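Side-chain contacts in 6-phosphogluconolactonase (Trypanosoma cruzi, PDB 6VYE), which probably hydrolyses 6-phosphogluconolactone to 6-phosphogluconate, a step in the oxidative branch of the pentose phosphate pathway: residues D130-K133 against S134-Y138; E184-M187 against H188-V191. All coordinates share one frame; numbering follows the deposited sequence.

Interaction 1: D130-K133 against S134-Y138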
loop_
_atom_site.group_PDB
_atom_site.type_symbol
_atom_site.label_atom_id
_atom_site.label_comp_id
_atom_site.label_asym_id
_atom_site.label_seq_id
_atom_site.Cartn_x
_atom_site.Cartn_y
_atom_site.Cartn_z
ATOM N N ASP A 130 -5.738 2.836 -21.359
ATOM C CA ASP A 130 -4.727 1.769 -21.148
ATOM C C ASP A 130 -4.633 1.434 -19.652
ATOM O O ASP A 130 -4.653 0.244 -19.306
ATOM C CB ASP A 130 -3.332 2.198 -21.606
ATOM C CG ASP A 130 -3.233 2.461 -23.100
ATOM O OD1 ASP A 130 -3.544 1.549 -23.876
ATOM O OD2 ASP A 130 -2.859 3.583 -23.468
ATOM N N ALA A 131 -4.492 2.458 -18.809
ATOM C CA ALA A 131 -4.441 2.330 -17.340
ATOM C C ALA A 131 -5.725 1.645 -16.858
ATOM O O ALA A 131 -5.632 0.722 -16.029
ATOM C CB ALA A 131 -4.253 3.691 -16.713
ATOM N N VAL A 132 -6.884 2.093 -17.340
ATOM C CA VAL A 132 -8.186 1.549 -16.880
ATOM C C VAL A 132 -8.289 0.056 -17.255
ATOM O O VAL A 132 -8.791 -0.715 -16.423
ATOM C CB VAL A 132 -9.364 2.392 -17.404
ATOM C CG1 VAL A 132 -10.696 1.689 -17.213
ATOM C CG2 VAL A 132 -9.410 3.757 -16.748
ATOM N N LYS A 133 -7.822 -0.371 -18.432
ATOM C CA LYS A 133 -7.915 -1.803 -18.846
ATOM C C LYS A 133 -6.961 -2.643 -17.983
ATOM O O LYS A 133 -7.307 -3.785 -17.647
ATOM C CB LYS A 133 -7.652 -1.968 -20.351
ATOM C CG LYS A 133 -8.823 -1.539 -21.234
ATOM C CD LYS A 133 -8.504 -1.360 -22.697
ATOM C CE LYS A 133 -7.953 -2.615 -23.330
ATOM N NZ LYS A 133 -7.777 -2.419 -24.786
ATOM N N SER A 134 -5.809 -2.088 -17.623
ATOM C CA SER A 134 -4.826 -2.730 -16.714
ATOM C C SER A 134 -5.403 -2.870 -15.289
ATOM O O SER A 134 -5.260 -3.949 -14.689
ATOM C CB SER A 134 -3.545 -1.966 -16.749
ATOM O OG SER A 134 -2.575 -2.618 -15.946
ATOM N N ALA A 135 -6.091 -1.853 -14.774
ATOM C CA ALA A 135 -6.762 -1.872 -13.450
ATOM C C ALA A 135 -7.838 -2.957 -13.433
ATOM O O ALA A 135 -7.915 -3.693 -12.424
ATOM C CB ALA A 135 -7.354 -0.525 -13.127
ATOM N N ASP A 136 -8.641 -3.053 -14.501
ATOM C CA ASP A 136 -9.729 -4.058 -14.614
ATOM C C ASP A 136 -9.106 -5.461 -14.648
ATOM O O ASP A 136 -9.691 -6.386 -14.046
ATOM C CB ASP A 136 -10.620 -3.829 -15.833
ATOM C CG ASP A 136 -11.397 -2.516 -15.842
ATOM O OD1 ASP A 136 -11.480 -1.844 -14.779
ATOM O OD2 ASP A 136 -11.937 -2.162 -16.931
ATOM N N ALA A 137 -7.991 -5.629 -15.351
ATOM C CA ALA A 137 -7.304 -6.937 -15.466
ATOM C C ALA A 137 -6.761 -7.329 -14.080
ATOM O O ALA A 137 -6.967 -8.490 -13.693
ATOM C CB ALA A 137 -6.219 -6.887 -16.510
ATOM N N TYR A 138 -6.192 -6.377 -13.322
ATOM C CA TYR A 138 -5.645 -6.667 -11.976
ATOM C C TYR A 138 -6.791 -6.963 -11.015
ATOM O O TYR A 138 -6.678 -7.914 -10.230
ATOM C CB TYR A 138 -4.729 -5.545 -11.498
ATOM C CG TYR A 138 -3.766 -5.961 -10.425
ATOM C CD1 TYR A 138 -2.912 -7.025 -10.624
ATOM C CD2 TYR A 138 -3.654 -5.252 -9.246
ATOM C CE1 TYR A 138 -1.995 -7.406 -9.660
ATOM C CE2 TYR A 138 -2.738 -5.617 -8.269
ATOM C CZ TYR A 138 -1.917 -6.704 -8.473
ATOM O OH TYR A 138 -1.011 -7.098 -7.530
#
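V132 and D136 stand one helical turn apart, and both backbone and side chain of D136 approach V132. The main polar tie is the i to i+4 pattern of an alpha helix. S134 N donates to D130 O at 3.1 Å, and A135 N donates to A131 O at 2.9 Å. D136 N bonds to V132 O at 3.0 Å, and A137 N bonds to K133 O, also at 3.0 Å. Three have N-H...O angles near 157°; the A137 bond is more bent, at 148°.

The side-chain contacts are few. D136 and V132 run side by side and point the same way. The first torsion of D136 (chi1 -63°) puts CG beside its own backbone N, so the carboxylate leans back over the preceding turn. V132 O then sits over the flat face of the D136 carboxylate, closest to D136 CG at 3.2 Å. No hydrogen bond forms there, since the carbonyl oxygen and both carboxylate oxygens are acceptors. D136 OD2 also lies 4.1 Å from V132 CG1, a loose contact. The small side chains of S134, A135 and A137 rest their CB atoms against carbonyl oxygens of the turn before. A137 CB, for instance, is 3.5 Å from K133 O.

Other polar ends are held from outside. S134 OG bonds to D116 O, and D130 OD2 bonds to A127 N just before the helix.

This part of helix 128-146 packs on one face of the main mixed sheet, over its end strands 191-194 and 206-209. A131, V132 and A135 touch V193 of edge strand 191-194. S134 and A135 also meet V207 of the adjoining strand 206-209.

Interaction 2: E184-M187 against H188-V191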
loop_
_atom_site.group_PDB
_atom_site.type_symbol
_atom_site.label_atom_id
_atom_site.label_comp_id
_atom_site.label_asym_id
_atom_site.label_seq_id
_atom_site.Cartn_x
_atom_site.Cartn_y
_atom_site.Cartn_z
ATOM N N GLU A 184 -9.587 8.872 -6.389
ATOM C CA GLU A 184 -9.614 9.794 -5.224
ATOM C C GLU A 184 -10.671 9.365 -4.206
ATOM O O GLU A 184 -10.311 9.324 -3.016
ATOM C CB GLU A 184 -9.918 11.237 -5.618
ATOM C CG GLU A 184 -10.111 12.158 -4.413
ATOM C CD GLU A 184 -10.443 13.603 -4.771
ATOM O OE1 GLU A 184 -10.197 13.995 -5.911
ATOM O OE2 GLU A 184 -10.939 14.330 -3.902
ATOM N N SER A 185 -11.910 9.081 -4.636
ATOM C CA SER A 185 -13.063 8.748 -3.750
ATOM C C SER A 185 -13.711 7.413 -4.149
ATOM O O SER A 185 -14.905 7.216 -3.825
ATOM C CB SER A 185 -14.111 9.858 -3.785
ATOM O OG SER A 185 -13.513 11.126 -4.003
ATOM N N GLU A 186 -13.009 6.552 -4.893
ATOM C CA GLU A 186 -13.662 5.385 -5.553
ATOM C C GLU A 186 -14.107 4.396 -4.471
ATOM O O GLU A 186 -13.224 3.915 -3.696
ATOM C CB GLU A 186 -12.741 4.755 -6.591
ATOM C CG GLU A 186 -13.309 3.486 -7.204
ATOM C CD GLU A 186 -14.639 3.609 -7.945
ATOM O OE1 GLU A 186 -14.615 4.030 -9.121
ATOM O OE2 GLU A 186 -15.681 3.180 -7.391
ATOM N N MET A 187 -15.416 4.143 -4.377
ATOM C CA MET A 187 -15.993 3.316 -3.277
ATOM C C MET A 187 -16.697 2.068 -3.824
ATOM O O MET A 187 -17.248 1.340 -2.998
ATOM C CB MET A 187 -16.966 4.102 -2.386
ATOM C CG MET A 187 -16.287 5.094 -1.419
ATOM S SD MET A 187 -14.860 4.551 -0.367
ATOM C CE MET A 187 -14.098 6.152 -0.077
ATOM N N HIS A 188 -16.636 1.772 -5.122
ATOM C CA HIS A 188 -17.254 0.536 -5.682
ATOM C C HIS A 188 -16.183 -0.404 -6.252
ATOM O O HIS A 188 -16.146 -1.563 -5.802
ATOM C CB HIS A 188 -18.430 0.939 -6.577
ATOM C CG HIS A 188 -19.488 1.584 -5.738
ATOM N ND1 HIS A 188 -20.297 0.846 -4.871
ATOM C CD2 HIS A 188 -19.784 2.887 -5.513
ATOM C CE1 HIS A 188 -21.087 1.670 -4.208
ATOM N NE2 HIS A 188 -20.791 2.930 -4.586
ATOM N N ARG A 189 -15.282 0.091 -7.101
ATOM C CA ARG A 189 -14.196 -0.701 -7.734
ATOM C C ARG A 189 -13.087 -0.983 -6.697
ATOM O O ARG A 189 -12.778 -0.092 -5.887
ATOM C CB ARG A 189 -13.578 0.064 -8.912
ATOM C CG ARG A 189 -14.518 0.602 -9.979
ATOM C CD ARG A 189 -15.571 -0.347 -10.500
ATOM N NE ARG A 189 -15.162 -1.741 -10.475
ATOM C CZ ARG A 189 -16.005 -2.777 -10.471
ATOM N NH1 ARG A 189 -17.317 -2.582 -10.519
ATOM N NH2 ARG A 189 -15.533 -4.016 -10.425
ATOM N N ALA A 190 -12.479 -2.171 -6.728
ATOM C CA ALA A 190 -11.365 -2.556 -5.825
ATOM C C ALA A 190 -10.062 -1.894 -6.287
ATOM O O ALA A 190 -9.183 -1.684 -5.434
ATOM C CB ALA A 190 -11.217 -4.047 -5.804
ATOM N N VAL A 191 -9.929 -1.645 -7.603
ATOM C CA VAL A 191 -8.711 -1.130 -8.302
ATOM C C VAL A 191 -9.135 -0.009 -9.260
ATOM O O VAL A 191 -10.202 -0.095 -9.868
ATOM C CB VAL A 191 -7.998 -2.234 -9.098
ATOM C CG1 VAL A 191 -6.599 -1.788 -9.499
ATOM C CG2 VAL A 191 -7.972 -3.575 -8.364
#
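E186 extends CG anti to its backbone N (chi1 175°), then turns about CB-CG (chi2 60°), which carries the carboxylate back over the chain towards H188 and R189. One oxygen, E186 OE2, takes two backbone N-H groups there. H188 N reaches it at 2.8 Å along its anti lone pair. R189 N reaches it at 3.1 Å from above the carboxylate plane, 65° out of it. The two bonds fix the rotation of the carboxylate.

The other oxygen, E186 OE1, lies 3.5 Å from R189 CG, where the aliphatic parts of the two side chains run alongside each other. Their charged ends do not pair, with E186 OE2 5.8 Å from R189 NE. The guanidinium turns away, and R189 NH2 makes a salt bridge with E139. The H188 ring is exposed and sets one face over the M187 carbonyl carbon, with H188 CG 3.4 Å from M187 C.

One glutamate oxygen thus accepts from the backbone N-H groups two and three residues on. This closes a local turn in the surface loop before edge strand 191-194 of the Rossmann-like fold.

Interaction 1 comes first along the chain, and interaction 2 follows after strand 163-167. Their centres are about 13 Å apart, on the same side of the chain's centre. Interaction 1 lies within helix 128-146, and interaction 2 is the loop that runs into strand 191-194. The two meet where this helix packs on that edge strand, with A135 O 3.6 Å from V191 CB. A second tie is E139, one residue beyond interaction 1 on the same helix, whose carboxylate bonds to A190 N and V191 N. Helix and loop are thus joined by both packing and polar contacts at the end strands of the main sheet.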